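Local coordinates for cutm, flavoprotein of carbon monoxide dehydrogenase (Hydrogenophaga pseudoflava, PDB 1FFV) that forms the FAD-binding subunit of carbon monoxide dehydrogenase and probably passes electrons from carbon monoxide oxidation through its flavin to an acceptor, at residues Gly113-His118 with Asp124-Ser129; Ala134-Glu139 with Gly151-Thr156; Ala182-Lys187 with Leu279-Ala284. One frame throughout, in Å; residues are numbered along the deposited sequence.

Interaction 1 of 3, residues Gly113-His118 with Asp124-Ser129; sequences GGDIAH and DHPALS. With FAD (flavin-adenine dinucleotide), chain J.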
loop_
_atom_site.group_PDB
_atom_site.type_symbol
_atom_site.label_atom_id
_atom_site.label_comp_id
_atom_site.label_asym_id
_atom_site.label_seq_id
_atom_site.Cartn_x
_atom_site.Cartn_y
_atom_site.Cartn_z
ATOM N N GLY C 113 -31.814 -22.205 31.508
ATOM C CA GLY C 113 -31.836 -23.633 31.236
ATOM C C GLY C 113 -30.459 -24.212 30.928
ATOM O O GLY C 113 -30.146 -25.323 31.362
ATOM N N GLY C 114 -29.640 -23.472 30.180
ATOM C CA GLY C 114 -28.299 -23.937 29.865
ATOM C C GLY C 114 -27.392 -23.896 31.085
ATOM O O GLY C 114 -26.535 -24.765 31.285
ATOM N N ASP C 115 -27.598 -22.881 31.918
ATOM C CA ASP C 115 -26.809 -22.710 33.132
ATOM C C ASP C 115 -27.073 -23.891 34.057
ATOM O O ASP C 115 -26.171 -24.363 34.745
ATOM C CB ASP C 115 -27.186 -21.392 33.832
ATOM C CG ASP C 115 -26.174 -20.976 34.889
ATOM O OD1 ASP C 115 -26.246 -21.496 36.027
ATOM O OD2 ASP C 115 -25.311 -20.122 34.579
ATOM N N ILE C 116 -28.316 -24.362 34.075
ATOM C CA ILE C 116 -28.681 -25.496 34.914
ATOM C C ILE C 116 -28.254 -26.814 34.264
ATOM O O ILE C 116 -27.584 -27.628 34.886
ATOM C CB ILE C 116 -30.206 -25.488 35.240
ATOM C CG1 ILE C 116 -30.543 -24.254 36.091
ATOM C CG2 ILE C 116 -30.599 -26.750 35.996
ATOM C CD1 ILE C 116 -32.019 -24.029 36.331
ATOM N N ALA C 117 -28.582 -26.992 32.994
ATOM C CA ALA C 117 -28.232 -28.220 32.279
ATOM C C ALA C 117 -26.730 -28.536 32.229
ATOM O O ALA C 117 -26.335 -29.707 32.227
ATOM C CB ALA C 117 -28.810 -28.178 30.870
ATOM N N HIS C 118 -25.903 -27.493 32.191
ATOM C CA HIS C 118 -24.450 -27.639 32.133
ATOM C C HIS C 118 -23.921 -28.416 33.361
ATOM O O HIS C 118 -22.945 -29.161 33.262
ATOM C CB HIS C 118 -23.806 -26.250 32.005
ATOM C CG HIS C 118 -22.334 -26.277 31.722
ATOM N ND1 HIS C 118 -21.770 -27.094 30.766
ATOM C CD2 HIS C 118 -21.311 -25.578 32.271
ATOM C CE1 HIS C 118 -20.462 -26.900 30.740
ATOM N NE2 HIS C 118 -20.158 -25.985 31.643
ATOM N N ASP C 124 -24.224 -20.484 38.992
ATOM C CA ASP C 124 -25.079 -19.979 40.071
ATOM C C ASP C 124 -26.507 -20.520 40.138
ATOM O O ASP C 124 -27.042 -20.736 41.231
ATOM C CB ASP C 124 -25.123 -18.449 40.033
ATOM C CG ASP C 124 -23.746 -17.818 40.178
ATOM O OD1 ASP C 124 -23.101 -17.989 41.232
ATOM O OD2 ASP C 124 -23.303 -17.145 39.231
ATOM N N HIS C 125 -27.132 -20.741 38.986
ATOM C CA HIS C 125 -28.502 -21.235 38.974
ATOM C C HIS C 125 -28.737 -22.551 39.687
ATOM O O HIS C 125 -29.824 -22.763 40.217
ATOM C CB HIS C 125 -29.076 -21.265 37.560
ATOM C CG HIS C 125 -29.501 -19.921 37.074
ATOM N ND1 HIS C 125 -30.479 -19.183 37.706
ATOM C CD2 HIS C 125 -29.052 -19.156 36.054
ATOM C CE1 HIS C 125 -30.613 -18.019 37.096
ATOM N NE2 HIS C 125 -29.758 -17.977 36.090
ATOM N N PRO C 126 -27.757 -23.480 39.665
ATOM C CA PRO C 126 -28.028 -24.730 40.382
ATOM C C PRO C 126 -28.417 -24.466 41.853
ATOM O O PRO C 126 -29.500 -24.862 42.282
ATOM C CB PRO C 126 -26.707 -25.487 40.241
ATOM C CG PRO C 126 -26.271 -25.092 38.860
ATOM C CD PRO C 126 -26.534 -23.602 38.844
ATOM N N ALA C 127 -27.585 -23.742 42.601
ATOM C CA ALA C 127 -27.907 -23.451 44.002
ATOM C C ALA C 127 -29.181 -22.612 44.108
ATOM O O ALA C 127 -30.025 -22.865 44.963
ATOM C CB ALA C 127 -26.746 -22.740 44.700
ATOM N N LEU C 128 -29.321 -21.632 43.222
ATOM C CA LEU C 128 -30.495 -20.777 43.213
ATOM C C LEU C 128 -31.776 -21.572 43.008
ATOM O O LEU C 128 -32.784 -21.327 43.685
ATOM C CB LEU C 128 -30.364 -19.712 42.124
ATOM C CG LEU C 128 -29.353 -18.591 42.403
ATOM C CD1 LEU C 128 -29.121 -17.779 41.146
ATOM C CD2 LEU C 128 -29.865 -17.712 43.536
ATOM N N SER C 129 -31.734 -22.542 42.100
ATOM C CA SER C 129 -32.910 -23.352 41.811
ATOM C C SER C 129 -33.325 -24.198 43.008
ATOM O O SER C 129 -34.511 -24.451 43.211
ATOM C CB SER C 129 -32.681 -24.231 40.577
ATOM O OG SER C 129 -31.714 -25.233 40.823
HETATM P PA FAD J . -24.802 -23.834 26.331
HETATM O O1A FAD J . -25.432 -24.389 25.121
HETATM O O2A FAD J . -23.592 -23.229 26.234
HETATM O O5B FAD J . -24.665 -25.037 27.205
HETATM C C5B FAD J . -25.794 -25.825 27.523
HETATM C C4B FAD J . -25.294 -27.175 28.021
HETATM O O4B FAD J . -26.501 -27.801 28.554
HETATM C C3B FAD J . -24.895 -28.173 26.967
HETATM O O3B FAD J . -24.331 -29.348 27.426
HETATM C C2B FAD J . -26.215 -28.285 26.236
HETATM O O2B FAD J . -26.201 -29.359 25.358
HETATM C C1B FAD J . -27.167 -28.454 27.378
HETATM N N9A FAD J . -28.424 -27.731 27.293
HETATM C C8A FAD J . -28.607 -26.391 27.067
HETATM N N7A FAD J . -29.890 -26.040 27.052
HETATM C C5A FAD J . -30.571 -27.210 27.273
HETATM C C6A FAD J . -31.994 -27.495 27.383
HETATM N N6A FAD J . -32.938 -26.600 27.265
HETATM N N1A FAD J . -32.288 -28.806 27.614
HETATM C C2A FAD J . -31.343 -29.764 27.745
HETATM N N3A FAD J . -30.025 -29.597 27.665
HETATM C C4A FAD J . -29.681 -28.296 27.434
HETATM N N1 FAD J . -22.427 -18.830 34.673
HETATM C C2 FAD J . -22.726 -18.626 35.948
HETATM O O2 FAD J . -23.595 -19.232 36.482
HETATM N N3 FAD J . -22.039 -17.686 36.753
HETATM C C4 FAD J . -21.017 -16.928 36.251
HETATM O O4 FAD J . -20.454 -16.129 36.971
HETATM C C4X FAD J . -20.670 -17.142 34.855
HETATM N N5 FAD J . -19.679 -16.432 34.310
HETATM C C5X FAD J . -19.392 -16.665 33.002
HETATM C C6 FAD J . -18.353 -15.918 32.446
HETATM C C7 FAD J . -17.985 -16.071 31.148
HETATM C C7M FAD J . -16.853 -15.251 30.578
HETATM C C8 FAD J . -18.672 -17.017 30.309
HETATM C C8M FAD J . -18.281 -17.210 28.863
HETATM C C9 FAD J . -19.723 -17.775 30.847
HETATM C C9A FAD J . -20.081 -17.601 32.178
HETATM N N10 FAD J . -21.135 -18.340 32.790
HETATM C C10 FAD J . -21.431 -18.128 34.086
HETATM C "C1'" FAD J . -21.912 -19.319 31.960
HETATM C "C2'" FAD J . -23.330 -19.012 31.288
HETATM O "O2'" FAD J . -23.691 -18.515 32.549
HETATM C "C3'" FAD J . -23.223 -20.455 30.835
HETATM O "O3'" FAD J . -23.460 -19.516 29.762
HETATM C "C4'" FAD J . -24.396 -21.154 30.182
HETATM O "O4'" FAD J . -23.822 -21.906 31.301
HETATM C "C5'" FAD J . -24.408 -22.566 29.585
HETATM O "O5'" FAD J . -25.806 -21.850 29.226
HETATM P P FAD J . -26.061 -21.648 27.731
HETATM O O1P FAD J . -27.503 -21.095 27.673
HETATM O O2P FAD J . -25.140 -20.822 27.110
HETATM O O3P FAD J . -25.914 -22.960 27.076
#
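Asp115 and His125 make a buried polar and apolar helix-helix contact in the FAD-binding domain, joining helix 112-117 to helix 125-131 beside the flavin. The short helical segments run nearly perpendicular, at 95°, with axes 9.2 Å apart at their closest. The backbone N of His125 donates to Asp115 OD1 over 3.2 Å, approaching from above the carboxylate plane. The His125 ring turns its edge to the same group: its CD2 lies 3.6 Å from Asp115 CG, and carboxylate and ring planes stand almost at right angles. Asp115 CG is anti to its own backbone N (chi1 -165°), which carries the carboxylate away from its helix and between His125 and the cofactor. There Asp115 OD2 accepts from FAD O2' at 3.1 Å and comes within 2.7 Å of FAD O2. Asp124 grips the pyrimidine part of the flavin twice, its N donating to FAD O2 (2.9 Å) and its OD2 accepting from FAD N3 (2.8 Å). Tyr183 OH and Lys185 NZ hold the Asp124 carboxylate, and Glu78 holds His125 NE2. With an alanine at Asp115, His125 N and FAD O2' would probably each lose a partner, and the cofactor a polar link to helix 112-117. Ile116 CG1 packs on His125 CB at 3.6 Å. Phe153 of strand 153-155 covers Ile116 and Pro126, while Leu128 lies on helix 92-97 and Ala127 on strand 208-217.

Interaction 2 of 3, residues Ala134-Glu139 with Gly151-Thr156; sequences AHFVLE and GFFLGT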
loop_
_atom_site.group_PDB
_atom_site.type_symbol
_atom_site.label_atom_id
_atom_site.label_comp_id
_atom_site.label_asym_id
_atom_site.label_seq_id
_atom_site.Cartn_x
_atom_site.Cartn_y
_atom_site.Cartn_z
ATOM N N ALA C 134 -37.322 -24.966 42.761
ATOM C CA ALA C 134 -37.737 -25.127 41.379
ATOM C C ALA C 134 -37.864 -26.582 40.953
ATOM O O ALA C 134 -37.380 -27.497 41.621
ATOM C CB ALA C 134 -36.762 -24.412 40.468
ATOM N N HIS C 135 -38.560 -26.779 39.845
ATOM C CA HIS C 135 -38.744 -28.091 39.255
ATOM C C HIS C 135 -38.531 -27.895 37.761
ATOM O O HIS C 135 -38.848 -26.841 37.212
ATOM C CB HIS C 135 -40.140 -28.639 39.543
ATOM C CG HIS C 135 -40.324 -29.104 40.954
ATOM N ND1 HIS C 135 -40.511 -28.235 42.007
ATOM C CD2 HIS C 135 -40.348 -30.349 41.484
ATOM C CE1 HIS C 135 -40.642 -28.924 43.127
ATOM N NE2 HIS C 135 -40.549 -30.209 42.836
ATOM N N PHE C 136 -37.952 -28.898 37.117
ATOM C CA PHE C 136 -37.650 -28.812 35.701
ATOM C C PHE C 136 -38.444 -29.801 34.854
ATOM O O PHE C 136 -38.473 -30.992 35.146
ATOM C CB PHE C 136 -36.152 -29.053 35.494
ATOM C CG PHE C 136 -35.272 -28.253 36.419
ATOM C CD1 PHE C 136 -35.509 -26.899 36.638
ATOM C CD2 PHE C 136 -34.213 -28.865 37.090
ATOM C CE1 PHE C 136 -34.710 -26.166 37.513
ATOM C CE2 PHE C 136 -33.403 -28.139 37.970
ATOM C CZ PHE C 136 -33.654 -26.791 38.180
ATOM N N VAL C 137 -39.052 -29.302 33.782
ATOM C CA VAL C 137 -39.832 -30.132 32.864
ATOM C C VAL C 137 -38.938 -30.633 31.724
ATOM O O VAL C 137 -38.356 -29.830 30.994
ATOM C CB VAL C 137 -41.009 -29.339 32.282
ATOM C CG1 VAL C 137 -41.814 -30.201 31.338
ATOM C CG2 VAL C 137 -41.888 -28.826 33.406
ATOM N N LEU C 138 -38.826 -31.956 31.588
ATOM C CA LEU C 138 -37.991 -32.577 30.553
ATOM C C LEU C 138 -38.811 -33.334 29.512
ATOM O O LEU C 138 -39.675 -34.144 29.855
ATOM C CB LEU C 138 -37.004 -33.564 31.182
ATOM C CG LEU C 138 -36.320 -33.162 32.486
ATOM C CD1 LEU C 138 -35.313 -34.232 32.901
ATOM C CD2 LEU C 138 -35.648 -31.808 32.322
ATOM N N GLU C 139 -38.527 -33.095 28.236
ATOM C CA GLU C 139 -39.254 -33.797 27.191
ATOM C C GLU C 139 -38.370 -34.760 26.422
ATOM O O GLU C 139 -37.317 -34.388 25.905
ATOM C CB GLU C 139 -39.939 -32.840 26.218
ATOM C CG GLU C 139 -40.959 -33.577 25.365
ATOM C CD GLU C 139 -41.627 -32.708 24.332
ATOM O OE1 GLU C 139 -42.259 -31.694 24.702
ATOM O OE2 GLU C 139 -41.522 -33.056 23.139
ATOM N N GLY C 151 -32.093 -32.575 43.716
ATOM C CA GLY C 151 -32.000 -33.974 43.342
ATOM C C GLY C 151 -31.609 -34.121 41.883
ATOM O O GLY C 151 -31.294 -35.223 41.424
ATOM N N PHE C 152 -31.586 -32.992 41.175
ATOM C CA PHE C 152 -31.245 -32.932 39.755
ATOM C C PHE C 152 -29.742 -33.006 39.467
ATOM O O PHE C 152 -29.327 -33.485 38.409
ATOM C CB PHE C 152 -31.793 -31.632 39.166
ATOM C CG PHE C 152 -31.650 -31.524 37.674
ATOM C CD1 PHE C 152 -32.461 -32.275 36.823
ATOM C CD2 PHE C 152 -30.727 -30.643 37.113
ATOM C CE1 PHE C 152 -32.354 -32.146 35.432
ATOM C CE2 PHE C 152 -30.615 -30.507 35.726
ATOM C CZ PHE C 152 -31.427 -31.257 34.888
ATOM N N PHE C 153 -28.936 -32.528 40.411
ATOM C CA PHE C 153 -27.492 -32.482 40.249
ATOM C C PHE C 153 -26.798 -33.706 40.833
ATOM O O PHE C 153 -26.786 -33.912 42.049
ATOM C CB PHE C 153 -26.988 -31.163 40.836
ATOM C CG PHE C 153 -27.755 -29.962 40.328
ATOM C CD1 PHE C 153 -27.559 -29.491 39.028
ATOM C CD2 PHE C 153 -28.728 -29.345 41.122
ATOM C CE1 PHE C 153 -28.322 -28.427 38.522
ATOM C CE2 PHE C 153 -29.500 -28.280 40.631
ATOM C CZ PHE C 153 -29.298 -27.822 39.328
ATOM N N LEU C 154 -26.239 -34.523 39.939
ATOM C CA LEU C 154 -25.577 -35.780 40.301
ATOM C C LEU C 154 -24.066 -35.715 40.451
ATOM O O LEU C 154 -23.483 -36.408 41.293
ATOM C CB LEU C 154 -25.919 -36.857 39.272
ATOM C CG LEU C 154 -27.402 -37.138 39.012
ATOM C CD1 LEU C 154 -27.489 -38.394 38.158
ATOM C CD2 LEU C 154 -28.187 -37.323 40.319
ATOM N N GLY C 155 -23.433 -34.919 39.597
ATOM C CA GLY C 155 -21.992 -34.772 39.644
ATOM C C GLY C 155 -21.571 -33.592 38.802
ATOM O O GLY C 155 -22.419 -32.870 38.271
ATOM N N THR C 156 -20.264 -33.403 38.669
ATOM C CA THR C 156 -19.723 -32.309 37.881
ATOM C C THR C 156 -20.091 -32.549 36.420
ATOM O O THR C 156 -19.681 -33.547 35.824
ATOM C CB THR C 156 -18.191 -32.214 38.055
ATOM O OG1 THR C 156 -17.887 -32.140 39.451
ATOM C CG2 THR C 156 -17.639 -30.968 37.380
#
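Phe136 drives the edge of its ring into the face of Phe152, a T-shaped (edge-to-face) aromatic pair with centroids 5.0 Å apart and planes at 75°. The leading atom is Phe136 CD2, which stands over the centre of the Phe152 ring and comes within 3.7 Å of Phe152 CG; CE2 follows beside it, 3.8 Å from Phe152 CD2, so that one side of the Phe136 ring delivers two C-H groups to the pi face. Leu138, two residues further along the strand, reaches the rim of the same ring, its CD1 4.4 Å from Phe152 CE1. Phe153 meets the Phe136 ring obliquely, with Phe153 CZ 4.3 Å from Phe136 CE2. It also braces its neighbour: Phe152 CD2 sits 3.6 Å above the Phe153 plane, offset toward the rim of that ring, while Phe153 CE1 lies in the plane of Phe152 at its edge. Phe152 CG is anti to the backbone N (chi1 -173°), which swings the ring toward the strand. No hydrogen bond joins the two segments; the contact is wholly apolar, a small aromatic cluster against the five-stranded antiparallel sheet of the FAD-binding domain, in which strand 135-140 runs between 143-148 and 166-173. Met167 of strand 166-173 touches both Phe136 and Phe152, Val147 of strand 143-148 adds to Phe152, and Ile170 to Phe136. Just ahead of the pair, Gly151 takes a positive phi of 137°, where a CB would be jammed against the preceding carbonyl. Beyond it, Leu154 and Gly155 form a classic beta bulge in the hairpin with strand 158-159. Ser129 of helix 125-131 touches both Phe136 and Phe153.

Interaction 3 of 3, residues Ala182-Lys187 with Leu279-Ala284; sequences AYEKLK and LNAAWA. With FAD (flavin-adenine dinucleotide), chain J.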
loop_
_atom_site.group_PDB
_atom_site.type_symbol
_atom_site.label_atom_id
_atom_site.label_comp_id
_atom_site.label_asym_id
_atom_site.label_seq_id
_atom_site.Cartn_x
_atom_site.Cartn_y
_atom_site.Cartn_z
ATOM N N ALA C 182 -31.648 -14.148 49.619
ATOM C CA ALA C 182 -30.302 -13.630 49.442
ATOM C C ALA C 182 -29.404 -14.573 48.663
ATOM O O ALA C 182 -29.618 -15.784 48.646
ATOM C CB ALA C 182 -29.666 -13.331 50.804
ATOM N N TYR C 183 -28.439 -13.987 47.962
ATOM C CA TYR C 183 -27.433 -14.746 47.228
ATOM C C TYR C 183 -26.113 -14.024 47.440
ATOM O O TYR C 183 -25.882 -12.957 46.871
ATOM C CB TYR C 183 -27.713 -14.842 45.730
ATOM C CG TYR C 183 -26.791 -15.839 45.065
ATOM C CD1 TYR C 183 -26.670 -17.135 45.575
ATOM C CD2 TYR C 183 -26.002 -15.488 43.964
ATOM C CE1 TYR C 183 -25.790 -18.058 45.018
ATOM C CE2 TYR C 183 -25.108 -16.414 43.393
ATOM C CZ TYR C 183 -25.014 -17.697 43.933
ATOM O OH TYR C 183 -24.153 -18.634 43.411
ATOM N N GLU C 184 -25.291 -14.561 48.331
ATOM C CA GLU C 184 -23.987 -13.970 48.613
ATOM C C GLU C 184 -22.957 -14.713 47.782
ATOM O O GLU C 184 -22.778 -15.920 47.948
ATOM C CB GLU C 184 -23.647 -14.088 50.101
ATOM C CG GLU C 184 -24.551 -13.281 51.026
ATOM C CD GLU C 184 -24.406 -11.776 50.856
ATOM O OE1 GLU C 184 -23.262 -11.274 50.759
ATOM O OE2 GLU C 184 -25.450 -11.089 50.825
ATOM N N LYS C 185 -22.294 -13.993 46.881
ATOM C CA LYS C 185 -21.285 -14.592 46.014
ATOM C C LYS C 185 -19.899 -13.936 46.130
ATOM O O LYS C 185 -19.720 -12.757 45.805
ATOM C CB LYS C 185 -21.784 -14.566 44.561
ATOM C CG LYS C 185 -20.784 -15.002 43.505
ATOM C CD LYS C 185 -21.406 -14.846 42.117
ATOM C CE LYS C 185 -20.464 -15.287 41.000
ATOM N NZ LYS C 185 -21.125 -15.219 39.672
ATOM N N LEU C 186 -18.928 -14.714 46.606
ATOM C CA LEU C 186 -17.548 -14.260 46.757
ATOM C C LEU C 186 -16.882 -14.526 45.406
ATOM O O LEU C 186 -16.823 -15.671 44.961
ATOM C CB LEU C 186 -16.854 -15.082 47.845
ATOM C CG LEU C 186 -15.676 -14.508 48.637
ATOM C CD1 LEU C 186 -14.798 -15.667 49.046
ATOM C CD2 LEU C 186 -14.863 -13.517 47.831
ATOM N N LYS C 187 -16.342 -13.489 44.778
ATOM C CA LYS C 187 -15.723 -13.627 43.452
ATOM C C LYS C 187 -14.494 -12.713 43.313
ATOM O O LYS C 187 -14.493 -11.605 43.859
ATOM C CB LYS C 187 -16.762 -13.222 42.400
ATOM C CG LYS C 187 -17.239 -11.804 42.660
ATOM C CD LYS C 187 -18.393 -11.339 41.831
ATOM C CE LYS C 187 -18.717 -9.910 42.255
ATOM N NZ LYS C 187 -20.076 -9.504 41.842
ATOM N N LEU C 279 -27.989 -15.668 55.351
ATOM C CA LEU C 279 -29.025 -15.810 56.367
ATOM C C LEU C 279 -29.387 -14.448 56.954
ATOM O O LEU C 279 -30.572 -14.121 57.095
ATOM C CB LEU C 279 -28.552 -16.750 57.473
ATOM C CG LEU C 279 -28.378 -18.216 57.071
ATOM C CD1 LEU C 279 -27.690 -18.982 58.181
ATOM C CD2 LEU C 279 -29.728 -18.832 56.735
ATOM N N ASN C 280 -28.366 -13.644 57.246
ATOM C CA ASN C 280 -28.566 -12.312 57.812
ATOM C C ASN C 280 -29.268 -11.360 56.854
ATOM O O ASN C 280 -30.161 -10.615 57.255
ATOM C CB ASN C 280 -27.231 -11.718 58.269
ATOM C CG ASN C 280 -26.849 -12.161 59.668
ATOM O OD1 ASN C 280 -25.851 -12.862 59.851
ATOM N ND2 ASN C 280 -27.634 -11.750 60.659
ATOM N N ALA C 281 -28.874 -11.402 55.586
ATOM C CA ALA C 281 -29.471 -10.543 54.573
ATOM C C ALA C 281 -30.895 -10.999 54.289
ATOM O O ALA C 281 -31.779 -10.177 54.044
ATOM C CB ALA C 281 -28.637 -10.571 53.297
ATOM N N ALA C 282 -31.111 -12.312 54.333
ATOM C CA ALA C 282 -32.432 -12.879 54.092
ATOM C C ALA C 282 -33.397 -12.469 55.198
ATOM O O ALA C 282 -34.497 -11.997 54.922
ATOM C CB ALA C 282 -32.351 -14.389 53.999
ATOM N N TRP C 283 -32.957 -12.603 56.447
ATOM C CA TRP C 283 -33.781 -12.246 57.598
ATOM C C TRP C 283 -34.244 -10.800 57.494
ATOM O O TRP C 283 -35.427 -10.515 57.651
ATOM C CB TRP C 283 -33.014 -12.482 58.905
ATOM C CG TRP C 283 -33.786 -12.132 60.168
ATOM C CD1 TRP C 283 -33.580 -11.050 60.977
ATOM C CD2 TRP C 283 -34.865 -12.872 60.762
ATOM N NE1 TRP C 283 -34.456 -11.072 62.035
ATOM C CE2 TRP C 283 -35.255 -12.179 61.927
ATOM C CE3 TRP C 283 -35.535 -14.051 60.425
ATOM C CZ2 TRP C 283 -36.289 -12.627 62.759
ATOM C CZ3 TRP C 283 -36.562 -14.500 61.249
ATOM C CH2 TRP C 283 -36.929 -13.787 62.405
ATOM N N ALA C 284 -33.319 -9.907 57.155
ATOM C CA ALA C 284 -33.615 -8.484 57.014
ATOM C C ALA C 284 -34.679 -8.202 55.954
ATOM O O ALA C 284 -35.319 -7.147 55.966
ATOM C CB ALA C 284 -32.335 -7.718 56.687
HETATM P PA FAD J . -24.802 -23.834 26.331
HETATM O O1A FAD J . -25.432 -24.389 25.121
HETATM O O2A FAD J . -23.592 -23.229 26.234
HETATM O O5B FAD J . -24.665 -25.037 27.205
HETATM C C5B FAD J . -25.794 -25.825 27.523
HETATM C C4B FAD J . -25.294 -27.175 28.021
HETATM O O4B FAD J . -26.501 -27.801 28.554
HETATM C C3B FAD J . -24.895 -28.173 26.967
HETATM O O3B FAD J . -24.331 -29.348 27.426
HETATM C C2B FAD J . -26.215 -28.285 26.236
HETATM O O2B FAD J . -26.201 -29.359 25.358
HETATM C C1B FAD J . -27.167 -28.454 27.378
HETATM N N9A FAD J . -28.424 -27.731 27.293
HETATM C C8A FAD J . -28.607 -26.391 27.067
HETATM N N7A FAD J . -29.890 -26.040 27.052
HETATM C C5A FAD J . -30.571 -27.210 27.273
HETATM C C6A FAD J . -31.994 -27.495 27.383
HETATM N N6A FAD J . -32.938 -26.600 27.265
HETATM N N1A FAD J . -32.288 -28.806 27.614
HETATM C C2A FAD J . -31.343 -29.764 27.745
HETATM N N3A FAD J . -30.025 -29.597 27.665
HETATM C C4A FAD J . -29.681 -28.296 27.434
HETATM N N1 FAD J . -22.427 -18.830 34.673
HETATM C C2 FAD J . -22.726 -18.626 35.948
HETATM O O2 FAD J . -23.595 -19.232 36.482
HETATM N N3 FAD J . -22.039 -17.686 36.753
HETATM C C4 FAD J . -21.017 -16.928 36.251
HETATM O O4 FAD J . -20.454 -16.129 36.971
HETATM C C4X FAD J . -20.670 -17.142 34.855
HETATM N N5 FAD J . -19.679 -16.432 34.310
HETATM C C5X FAD J . -19.392 -16.665 33.002
HETATM C C6 FAD J . -18.353 -15.918 32.446
HETATM C C7 FAD J . -17.985 -16.071 31.148
HETATM C C7M FAD J . -16.853 -15.251 30.578
HETATM C C8 FAD J . -18.672 -17.017 30.309
HETATM C C8M FAD J . -18.281 -17.210 28.863
HETATM C C9 FAD J . -19.723 -17.775 30.847
HETATM C C9A FAD J . -20.081 -17.601 32.178
HETATM N N10 FAD J . -21.135 -18.340 32.790
HETATM C C10 FAD J . -21.431 -18.128 34.086
HETATM C "C1'" FAD J . -21.912 -19.319 31.960
HETATM C "C2'" FAD J . -23.330 -19.012 31.288
HETATM O "O2'" FAD J . -23.691 -18.515 32.549
HETATM C "C3'" FAD J . -23.223 -20.455 30.835
HETATM O "O3'" FAD J . -23.460 -19.516 29.762
HETATM C "C4'" FAD J . -24.396 -21.154 30.182
HETATM O "O4'" FAD J . -23.822 -21.906 31.301
HETATM C "C5'" FAD J . -24.408 -22.566 29.585
HETATM O "O5'" FAD J . -25.806 -21.850 29.226
HETATM P P FAD J . -26.061 -21.648 27.731
HETATM O O1P FAD J . -27.503 -21.095 27.673
HETATM O O2P FAD J . -25.140 -20.822 27.110
HETATM O O3P FAD J . -25.914 -22.960 27.076
#
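The carboxylate of Glu184 is the flat group that reaches the helix, its OE2 lying 4.1 Å from Ala281 CB. The other flat groups of the two segments turn elsewhere: the Tyr183 side chain sets off away from the helix, and the Trp283 indole stacks on Phe238. Between strand and helix the main contact is made by methyl groups. Ala182 CB meets Ala281 CB at 3.9 Å and Ala282 CB at 4.3 Å, so one methyl is set against two neighbouring ones of the helix; the small side chains allow the axes of the short segments to approach to 7.7 Å. Strand and helix run in nearly opposite directions, at 152°. This is helix-on-sheet packing in the C-terminal domain of the flavoprotein: helix 264-285 lies against strand 180-186, which is the end strand of an antiparallel sheet within this chain, with Ala282 also touching Val200 of the next strand. Glu184 and Leu186 continue the helix-facing side of the strand, Leu186 packing on Tyr266 and Met270. The other side serves the cofactor. Lys185, extended throughout beyond its CG, which is anti to the backbone N (chi1 173°), carries NZ to FAD O4 and donates to it over 2.9 Å. The same ammonium forms a salt bridge with Asp124 and a hydrogen bond to Leu100 O, while Tyr183 OH is hydrogen-bonded to Asp124 and Thr217.

The three contacts follow one another along the chain without overlap. Interactions 1 and 2 lie in the FAD-binding domain, their centres about 9 Å apart, and share a border: helix 125-131 leads directly into strand 135-140, Ser129 O lies 2.9 Å from Ala134 N in a probable hydrogen bond, and Ile116 CD1 packs on Phe136 CE1. Interaction 3 belongs to the C-terminal domain, about 18 Å centre to centre from interaction 1 and about 24 Å from interaction 2, which it does not touch. Interactions 1 and 3 meet at Asp124. The isoalloxazine thus probably sits at the junction of the two domains.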